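Local coordinates for putative immunoglobulin-blocking virulence protein (Mycoplasma mycoides subsp. capri, PDB 7ADK) that is a putative virulence protein of a mycoplasma that probably blocks host immunoglobulin, at residues 248-253 against 282-287. Sequence-based numbering, arbitrary orientation.
Sequences RYKKML and QEYIWL
Tyr249 O is gripped by two backbone donors, Leu253 N and Met252 N (both 2.9 Å), which reach it from opposite faces of its plane; this holds the last turn of helix 247-253, from which Leu253 meets Tyr284 and Leu287. The contact is a nearly perpendicular helix-helix packing, 99° between segment directions, axes 10.8 Å apart, in a largely helical part of the chain. It lies far from the centre of the chain; the leucines and the tyrosine ring make its middle, and the aliphatic chain of Lys250 adds its side. Leu253 points at helix 280-288 and spreads its two methyls over different partners. CD2 lies 3.4 Å from Tyr284 CD2, meeting the ring obliquely, while Leu253 CB sits at the ring edge, in its plane. Tyr284 has CG between its backbone N and carbonyl carbon (chi1 85°), and in this setting the CD2 side of the ring meets Leu253. One turn further on, Leu287 runs past Leu253 in the opposite direction. Beside them, Lys250 meets the ring obliquely at its CE2 side, CG 4.0 Å from Tyr284 CE2. The lysine chain bends at its last torsion (chi4 -75°), and NZ makes a salt bridge with OD2 of Asp254, a residue that Tyr284 also touches. Behind the contact, Ile285 and Trp286 pack on helix 227-235, and Tyr249 and Met252 lean on Ile320 of strand 318-320. Tyr284 OH comes 3.5 Å from Lys250 CE, and the other leucine methyl, Leu253 CD1, rests 3.4 Å from Leu287 CB.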
# COMPACT_ATOMS: atom_id res chain seq x y z
N ARG A 248 22.39 33.29 -5.36
CA ARG A 248 23.14 33.76 -6.53
C ARG A 248 24.03 34.97 -6.25
O ARG A 248 24.98 35.22 -6.98
CB ARG A 248 22.16 34.12 -7.64
CG ARG A 248 21.23 32.97 -8.04
CD ARG A 248 20.27 33.42 -9.14
NE ARG A 248 21.00 33.77 -10.36
CZ ARG A 248 20.50 34.22 -11.48
NH1 ARG A 248 19.25 34.51 -11.62
NH2 ARG A 248 21.28 34.35 -12.49
N TYR A 249 23.74 35.70 -5.18
CA TYR A 249 24.55 36.80 -4.66
C TYR A 249 25.32 36.41 -3.39
O TYR A 249 26.38 36.98 -3.14
CB TYR A 249 23.64 38.00 -4.39
CG TYR A 249 22.61 38.30 -5.45
CD1 TYR A 249 22.92 39.11 -6.56
CD2 TYR A 249 21.33 37.73 -5.35
CE1 TYR A 249 21.97 39.32 -7.57
CE2 TYR A 249 20.37 37.94 -6.35
CZ TYR A 249 20.70 38.72 -7.47
OH TYR A 249 19.77 38.89 -8.44
N LYS A 250 24.82 35.46 -2.59
CA LYS A 250 25.20 35.22 -1.18
C LYS A 250 26.70 35.04 -0.93
O LYS A 250 27.24 35.62 0.01
CB LYS A 250 24.42 34.02 -0.63
CG LYS A 250 24.46 33.91 0.88
CD LYS A 250 23.99 32.64 1.46
CE LYS A 250 23.99 32.59 2.99
NZ LYS A 250 25.33 32.43 3.57
N LYS A 251 27.39 34.33 -1.82
CA LYS A 251 28.86 34.13 -1.79
C LYS A 251 29.67 35.42 -1.88
O LYS A 251 30.75 35.49 -1.31
CB LYS A 251 29.26 33.16 -2.91
CG LYS A 251 28.68 31.75 -2.73
CD LYS A 251 29.18 30.79 -3.81
CE LYS A 251 28.49 29.43 -3.66
NZ LYS A 251 28.98 28.42 -4.62
N MET A 252 29.15 36.45 -2.54
CA MET A 252 29.63 37.84 -2.50
C MET A 252 29.04 38.62 -1.32
O MET A 252 29.73 39.39 -0.67
CB MET A 252 29.34 38.48 -3.87
CG MET A 252 29.47 40.01 -3.93
SD MET A 252 31.02 40.72 -3.35
CE MET A 252 32.19 39.94 -4.46
N LEU A 253 27.75 38.42 -1.05
CA LEU A 253 26.92 39.20 -0.12
C LEU A 253 27.38 39.08 1.34
O LEU A 253 27.31 40.05 2.08
CB LEU A 253 25.47 38.71 -0.29
CG LEU A 253 24.39 39.78 -0.32
CD1 LEU A 253 24.58 40.70 -1.51
CD2 LEU A 253 23.02 39.10 -0.45
N GLN A 282 16.97 41.72 6.25
CA GLN A 282 16.77 43.17 6.05
C GLN A 282 18.07 43.90 5.68
O GLN A 282 18.05 44.75 4.80
CB GLN A 282 16.15 43.82 7.30
CG GLN A 282 14.72 43.34 7.54
CD GLN A 282 14.00 44.13 8.63
OE1 GLN A 282 13.65 45.29 8.46
NE2 GLN A 282 13.70 43.56 9.77
N GLU A 283 19.19 43.54 6.30
CA GLU A 283 20.52 43.92 5.83
C GLU A 283 20.80 43.45 4.40
O GLU A 283 20.99 44.28 3.51
CB GLU A 283 21.58 43.47 6.86
CG GLU A 283 23.06 43.40 6.44
CD GLU A 283 23.75 44.66 5.90
OE1 GLU A 283 23.09 45.65 5.54
OE2 GLU A 283 25.00 44.63 5.84
N TYR A 284 20.86 42.15 4.11
CA TYR A 284 21.57 41.75 2.89
C TYR A 284 20.67 41.85 1.63
O TYR A 284 21.18 41.98 0.52
CB TYR A 284 22.50 40.57 3.22
CG TYR A 284 22.10 39.11 3.25
CD1 TYR A 284 21.24 38.65 4.25
CD2 TYR A 284 23.07 38.20 2.81
CE1 TYR A 284 21.17 37.30 4.64
CE2 TYR A 284 23.07 36.86 3.21
CZ TYR A 284 22.10 36.39 4.11
OH TYR A 284 22.09 35.09 4.50
N ILE A 285 19.35 42.08 1.81
CA ILE A 285 18.44 42.71 0.83
C ILE A 285 18.95 44.10 0.38
O ILE A 285 18.89 44.45 -0.81
CB ILE A 285 17.00 42.82 1.41
CG1 ILE A 285 16.32 41.43 1.40
CG2 ILE A 285 16.11 43.82 0.67
CD1 ILE A 285 14.97 41.35 2.11
N TRP A 286 19.45 44.92 1.30
CA TRP A 286 19.99 46.24 0.99
C TRP A 286 21.33 46.17 0.26
O TRP A 286 21.73 47.15 -0.37
CB TRP A 286 20.02 47.09 2.28
CG TRP A 286 20.36 48.54 2.13
CD1 TRP A 286 19.51 49.54 1.83
CD2 TRP A 286 21.66 49.18 2.32
NE1 TRP A 286 20.21 50.72 1.69
CE2 TRP A 286 21.55 50.54 1.94
CE3 TRP A 286 22.91 48.75 2.80
CZ2 TRP A 286 22.65 51.40 1.91
CZ3 TRP A 286 24.00 49.63 2.86
CH2 TRP A 286 23.89 50.94 2.38
N LEU A 287 22.05 45.04 0.25
CA LEU A 287 23.21 44.86 -0.63
C LEU A 287 22.76 44.63 -2.08
O LEU A 287 23.07 45.44 -2.93
CB LEU A 287 24.16 43.75 -0.14
CG LEU A 287 25.18 44.07 0.96
CD1 LEU A 287 25.99 45.31 0.66
CD2 LEU A 287 24.56 44.23 2.33